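Local coordinates for protein GTP pyrophosphokinase YjbM (Bacillus subtilis, PDB 5DEC) that makes the alarmone (p)ppGpp by transferring pyrophosphate from ATP to GDP or GTP, acting as an allosterically regulated homotetramer, probably with a minor role in the stringent response, at residues R15-Y20 / K55-I60; R21-E26 / K141-E146. One frame throughout, in Å; residues are numbered along the deposited sequence.

Contact 1: R15-Y20 / K55-I60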
loop_
_atom_site.group_PDB
_atom_site.type_symbol
_atom_site.label_atom_id
_atom_site.label_comp_id
_atom_site.label_asym_id
_atom_site.label_seq_id
_atom_site.Cartn_x
_atom_site.Cartn_y
_atom_site.Cartn_z
ATOM N N ARG B 15 16.287 13.813 -8.659
ATOM C CA ARG B 15 16.744 12.847 -9.643
ATOM C C ARG B 15 17.871 11.988 -9.049
ATOM O O ARG B 15 17.966 10.799 -9.346
ATOM C CB ARG B 15 17.177 13.569 -10.936
ATOM C CG ARG B 15 18.486 13.125 -11.569
ATOM C CD ARG B 15 18.959 14.137 -12.628
ATOM N NE ARG B 15 17.901 14.457 -13.591
ATOM C CZ ARG B 15 17.514 15.690 -13.912
ATOM N NH1 ARG B 15 18.109 16.746 -13.367
ATOM N NH2 ARG B 15 16.535 15.868 -14.791
ATOM N N PHE B 16 18.697 12.585 -8.191
ATOM C CA PHE B 16 19.770 11.867 -7.487
ATOM C C PHE B 16 19.220 10.829 -6.501
ATOM O O PHE B 16 19.833 9.792 -6.265
ATOM C CB PHE B 16 20.654 12.866 -6.732
ATOM C CG PHE B 16 21.657 12.232 -5.792
ATOM C CD1 PHE B 16 22.805 11.629 -6.279
ATOM C CD2 PHE B 16 21.466 12.281 -4.419
ATOM C CE1 PHE B 16 23.723 11.056 -5.417
ATOM C CE2 PHE B 16 22.383 11.714 -3.553
ATOM C CZ PHE B 16 23.514 11.102 -4.055
ATOM N N LEU B 17 18.074 11.126 -5.912
ATOM C CA LEU B 17 17.529 10.289 -4.852
ATOM C C LEU B 17 16.629 9.168 -5.363
ATOM O O LEU B 17 16.300 8.242 -4.614
ATOM C CB LEU B 17 16.752 11.159 -3.868
ATOM C CG LEU B 17 17.592 12.173 -3.088
ATOM C CD1 LEU B 17 16.693 12.979 -2.180
ATOM C CD2 LEU B 17 18.673 11.477 -2.261
ATOM N N VAL B 18 16.230 9.257 -6.630
ATOM C CA VAL B 18 15.336 8.260 -7.223
ATOM C C VAL B 18 15.835 6.815 -7.021
ATOM O O VAL B 18 15.072 5.968 -6.548
ATOM C CB VAL B 18 15.114 8.516 -8.732
ATOM C CG1 VAL B 18 14.548 7.288 -9.389
ATOM C CG2 VAL B 18 14.181 9.704 -8.950
ATOM N N PRO B 19 17.113 6.530 -7.338
ATOM C CA PRO B 19 17.557 5.146 -7.111
ATOM C C PRO B 19 17.522 4.734 -5.639
ATOM O O PRO B 19 17.277 3.562 -5.344
ATOM C CB PRO B 19 19.008 5.143 -7.600
ATOM C CG PRO B 19 19.152 6.371 -8.423
ATOM C CD PRO B 19 18.198 7.365 -7.882
ATOM N N TYR B 20 17.804 5.674 -4.742
ATOM C CA TYR B 20 17.795 5.371 -3.313
ATOM C C TYR B 20 16.395 5.008 -2.865
ATOM O O TYR B 20 16.204 4.056 -2.100
ATOM C CB TYR B 20 18.318 6.558 -2.500
ATOM C CG TYR B 20 19.793 6.766 -2.690
ATOM C CD1 TYR B 20 20.718 6.072 -1.911
ATOM C CD2 TYR B 20 20.275 7.626 -3.678
ATOM C CE1 TYR B 20 22.077 6.253 -2.086
ATOM C CE2 TYR B 20 21.626 7.812 -3.855
ATOM C CZ TYR B 20 22.524 7.124 -3.064
ATOM O OH TYR B 20 23.872 7.305 -3.251
ATOM N N LYS B 55 16.781 9.750 3.322
ATOM C CA LYS B 55 17.092 10.973 4.051
ATOM C C LYS B 55 16.663 12.232 3.296
ATOM O O LYS B 55 16.953 12.374 2.111
ATOM C CB LYS B 55 18.593 11.032 4.323
ATOM C CG LYS B 55 18.973 11.617 5.662
ATOM C CD LYS B 55 20.307 11.070 6.147
ATOM C CE LYS B 55 20.350 11.003 7.664
ATOM N NZ LYS B 55 21.742 10.824 8.167
ATOM N N PRO B 56 15.948 13.143 3.977
ATOM C CA PRO B 56 15.583 14.409 3.333
ATOM C C PRO B 56 16.836 15.199 2.947
ATOM O O PRO B 56 17.859 15.099 3.623
ATOM C CB PRO B 56 14.759 15.132 4.407
ATOM C CG PRO B 56 14.297 14.052 5.338
ATOM C CD PRO B 56 15.388 13.024 5.333
ATOM N N VAL B 57 16.748 15.951 1.858
ATOM C CA VAL B 57 17.870 16.710 1.323
ATOM C C VAL B 57 18.547 17.593 2.378
ATOM O O VAL B 57 19.776 17.649 2.459
ATOM C CB VAL B 57 17.411 17.571 0.140
ATOM C CG1 VAL B 57 18.589 18.307 -0.467
ATOM C CG2 VAL B 57 16.749 16.695 -0.904
ATOM N N ALA B 58 17.735 18.274 3.181
ATOM C CA ALA B 58 18.230 19.108 4.272
ATOM C C ALA B 58 19.109 18.296 5.217
ATOM O O ALA B 58 20.189 18.736 5.625
ATOM C CB ALA B 58 17.071 19.735 5.032
ATOM N N SER B 59 18.627 17.112 5.579
ATOM C CA SER B 59 19.325 16.283 6.543
ATOM C C SER B 59 20.593 15.699 5.930
ATOM O O SER B 59 21.566 15.459 6.640
ATOM C CB SER B 59 18.409 15.170 7.051
ATOM O OG SER B 59 19.136 14.247 7.845
ATOM N N ILE B 60 20.584 15.478 4.614
ATOM C CA ILE B 60 21.786 15.031 3.911
ATOM C C ILE B 60 22.842 16.132 3.952
ATOM O O ILE B 60 23.993 15.883 4.313
ATOM C CB ILE B 60 21.510 14.649 2.433
ATOM C CG1 ILE B 60 20.601 13.423 2.342
ATOM C CG2 ILE B 60 22.815 14.323 1.721
ATOM C CD1 ILE B 60 20.224 13.057 0.911
#

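Contact 2: R21-E26 / K141-E146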
loop_
_atom_site.group_PDB
_atom_site.type_symbol
_atom_site.label_atom_id
_atom_site.label_comp_id
_atom_site.label_asym_id
_atom_site.label_seq_id
_atom_site.Cartn_x
_atom_site.Cartn_y
_atom_site.Cartn_z
ATOM N N ARG B 21 15.406 5.773 -3.324
ATOM C CA ARG B 21 14.015 5.467 -2.997
ATOM C C ARG B 21 13.566 4.111 -3.520
ATOM O O ARG B 21 12.832 3.383 -2.841
ATOM C CB ARG B 21 13.073 6.551 -3.531
ATOM C CG ARG B 21 13.212 7.854 -2.805
ATOM C CD ARG B 21 12.128 8.843 -3.195
ATOM N NE ARG B 21 12.439 10.132 -2.600
ATOM C CZ ARG B 21 12.903 11.177 -3.272
ATOM N NH1 ARG B 21 13.097 11.103 -4.584
ATOM N NH2 ARG B 21 13.165 12.306 -2.624
ATOM N N GLN B 22 13.974 3.785 -4.741
ATOM C CA GLN B 22 13.588 2.511 -5.337
ATOM C C GLN B 22 14.286 1.347 -4.597
ATOM O O GLN B 22 13.683 0.311 -4.339
ATOM C CB GLN B 22 13.914 2.504 -6.841
ATOM C CG GLN B 22 13.525 1.202 -7.582
ATOM C CD GLN B 22 12.034 0.912 -7.586
ATOM O OE1 GLN B 22 11.210 1.817 -7.458
ATOM N NE2 GLN B 22 11.678 -0.358 -7.746
ATOM N N ALA B 23 15.543 1.524 -4.227
ATOM C CA ALA B 23 16.222 0.480 -3.448
ATOM C C ALA B 23 15.485 0.202 -2.138
ATOM O O ALA B 23 15.268 -0.956 -1.752
ATOM C CB ALA B 23 17.653 0.877 -3.167
ATOM N N VAL B 24 15.107 1.270 -1.448
ATOM C CA VAL B 24 14.330 1.133 -0.210
ATOM C C VAL B 24 13.004 0.413 -0.434
ATOM O O VAL B 24 12.657 -0.501 0.319
ATOM C CB VAL B 24 14.099 2.520 0.439
ATOM C CG1 VAL B 24 13.085 2.434 1.582
ATOM C CG2 VAL B 24 15.434 3.065 0.940
ATOM N N GLU B 25 12.251 0.777 -1.475
ATOM C CA GLU B 25 10.968 0.086 -1.696
ATOM C C GLU B 25 11.149 -1.405 -2.025
ATOM O O GLU B 25 10.317 -2.261 -1.642
ATOM C CB GLU B 25 10.162 0.747 -2.826
ATOM C CG GLU B 25 9.661 2.154 -2.498
ATOM C CD GLU B 25 8.991 2.252 -1.127
ATOM O OE1 GLU B 25 8.107 1.435 -0.806
ATOM O OE2 GLU B 25 9.350 3.164 -0.364
ATOM N N GLU B 26 12.196 -1.726 -2.779
ATOM C CA GLU B 26 12.442 -3.130 -3.122
ATOM C C GLU B 26 12.822 -3.921 -1.879
ATOM O O GLU B 26 12.307 -5.002 -1.648
ATOM C CB GLU B 26 13.525 -3.244 -4.196
ATOM C CG GLU B 26 13.038 -2.705 -5.562
ATOM C CD GLU B 26 14.017 -2.910 -6.704
ATOM O OE1 GLU B 26 14.962 -3.724 -6.566
ATOM O OE2 GLU B 26 13.829 -2.246 -7.753
ATOM N N LYS B 141 23.002 -0.066 -11.029
ATOM C CA LYS B 141 23.582 0.913 -10.120
ATOM C C LYS B 141 23.659 0.307 -8.731
ATOM O O LYS B 141 22.646 -0.124 -8.177
ATOM C CB LYS B 141 22.757 2.201 -10.099
ATOM C CG LYS B 141 23.318 3.287 -9.185
ATOM C CD LYS B 141 22.408 4.505 -9.168
ATOM C CE LYS B 141 23.192 5.812 -9.181
ATOM N NZ LYS B 141 24.348 5.798 -8.240
ATOM N N HIS B 142 24.860 0.246 -8.171
ATOM C CA HIS B 142 25.007 -0.266 -6.817
ATOM C C HIS B 142 24.792 0.859 -5.807
ATOM O O HIS B 142 25.470 1.882 -5.853
ATOM C CB HIS B 142 26.374 -0.925 -6.634
ATOM C CG HIS B 142 26.547 -2.167 -7.450
ATOM N ND1 HIS B 142 26.770 -2.140 -8.811
ATOM C CD2 HIS B 142 26.473 -3.476 -7.112
ATOM C CE1 HIS B 142 26.855 -3.373 -9.269
ATOM N NE2 HIS B 142 26.674 -4.206 -8.256
ATOM N N VAL B 143 23.807 0.698 -4.927
ATOM C CA VAL B 143 23.549 1.731 -3.924
ATOM C C VAL B 143 23.726 1.203 -2.506
ATOM O O VAL B 143 23.407 0.048 -2.197
ATOM C CB VAL B 143 22.136 2.360 -4.071
ATOM C CG1 VAL B 143 21.877 2.764 -5.515
ATOM C CG2 VAL B 143 21.086 1.426 -3.593
ATOM N N LEU B 144 24.277 2.066 -1.659
ATOM C CA LEU B 144 24.484 1.761 -0.253
ATOM C C LEU B 144 23.179 1.955 0.480
ATOM O O LEU B 144 22.472 2.939 0.254
ATOM C CB LEU B 144 25.564 2.651 0.346
ATOM C CG LEU B 144 26.958 2.389 -0.188
ATOM C CD1 LEU B 144 27.900 3.507 0.227
ATOM C CD2 LEU B 144 27.421 1.037 0.344
ATOM N N VAL B 145 22.842 0.985 1.322
ATOM C CA VAL B 145 21.634 1.049 2.129
ATOM C C VAL B 145 21.982 0.639 3.546
ATOM O O VAL B 145 22.532 -0.448 3.756
ATOM C CB VAL B 145 20.529 0.110 1.613
ATOM C CG1 VAL B 145 19.277 0.257 2.456
ATOM C CG2 VAL B 145 20.229 0.377 0.109
ATOM N N GLU B 146 21.672 1.492 4.513
ATOM C CA GLU B 146 21.889 1.124 5.911
ATOM C C GLU B 146 20.696 0.327 6.431
ATOM O O GLU B 146 19.549 0.711 6.228
ATOM C CB GLU B 146 22.088 2.356 6.786
ATOM C CG GLU B 146 22.293 2.004 8.256
ATOM C CD GLU B 146 22.243 3.236 9.149
ATOM O OE1 GLU B 146 21.122 3.628 9.544
ATOM O OE2 GLU B 146 23.311 3.820 9.426
#

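Contact 1: R15-Y20 / K55-I60
Leu17 divides its two methyls between Val57 and Ile60, bridging from helix 11-38 to the first turn of helix 57-66. Beyond CB the leucine chain is straight, CD1 anti to CA (chi2 179°), and CD1 stops 3.9 Å from Val57 CG2. Leu17 CD2 branches off to the side and lies 3.9 Å from Ile60 CD1. Val57 meets the leucine at a slant with one branch only, CG2, whereas Ile60 and Leu17 lie antiparallel as they pass. Ile60 reaches across because its CG1 arm is stretched straight, with CD1 anti to CA (chi2 176°). Leu17 CD1 also comes within 4.3 Å of the Lys55 carbonyl O. In this RelA/SpoT-type synthetase the residues 55-60 lead from strand 49-54 into helix 57-66: Pro56 is the N-cap, and its O accepts the bond from Ile60 N at 2.9 Å, closing the turn that presents Val57 and Ile60. Trp13, one turn earlier on helix 11-38, packs on both of them, and Ile80 touches Leu17. Lys55 sends its side chain away from the leucine to a salt bridge between NZ and Asp79 OD2, the magnesium-binding aspartate. Within 15-20, Tyr20 CE2 sits 3.8 Å above the plane of the Phe16 ring, displaced from the ring centre.

Contact 2: R21-E26 / K141-E146
Ala23 sets its lone methyl against two valines, Val143 and Val145, which project from strand 139-151. This is helix-on-sheet packing in the nucleotidyltransferase-like fold of the RelA/SpoT synthetases: helix 11-38 lies over one face of the mixed sheet, and with only a methyl on the helix side, the CA atoms of Ala23 and Val143 are 7.4 Å apart. The Val143 side chain, followed outward, starts with CB 4.8 Å from Ala23 CB and then forks. Chi1 of -49° wedges CG2 between the two backbone bonds of CA, and from there it closes on Ala23 CB at 3.5 Å. CG1, anti to the carbonyl carbon, turns instead toward Pro19, a turn earlier on the same helix. Two residues on, Val145 CG2 reaches the same alanine methyl more loosely, at 4.2 Å, and lies 3.9 Å from Val143 CG2, so the two valine methyls form one apolar patch beneath the helix. Ala81, Leu83 and Leu27 pack around Val145, and Leu144 points to the opposite side of the strand, where it touches Leu131. Next along the strand comes Glu146, the probable proton acceptor of catalysis, with OE1 hydrogen-bonded to Gln148. Gln22 and Glu26 lie to one side of the alanine. Glu26 OE1 is hydrogen-bonded to Tyr132 OH, and Gln22 NE2 donates to Val29 O of the second subunit. The same nitrogen gives Glu26 OE2 a nearly straight bond of 2.9 Å (169°); OE2 lies 6° out of the Gln22 amide plane and receives it on its anti lone pair.

In the fold
Both contacts draw on helix 11-38, using consecutive turns, and their centres are 11 Å apart on the same side of the chain's centre. Along the sequence the segments alternate: 15-20, 21-26, 55-60, then 141-146. Contact 1 ties the start of the helix to helix 57-66, beside the ATP-binding Lys55 and Ser59; contact 2 lays the following turns on the sheet at strand 139-151, which carries Glu146. They touch directly where Pro19 CB packs on Lys141 CD at 3.8 Å. One N-terminal helix thus spans the nucleotide-binding element and the strand carrying the probable catalytic base, while Gln22 and Glu26 meet Val29 of the second subunit, one of the residues that bind the allosteric alarmone.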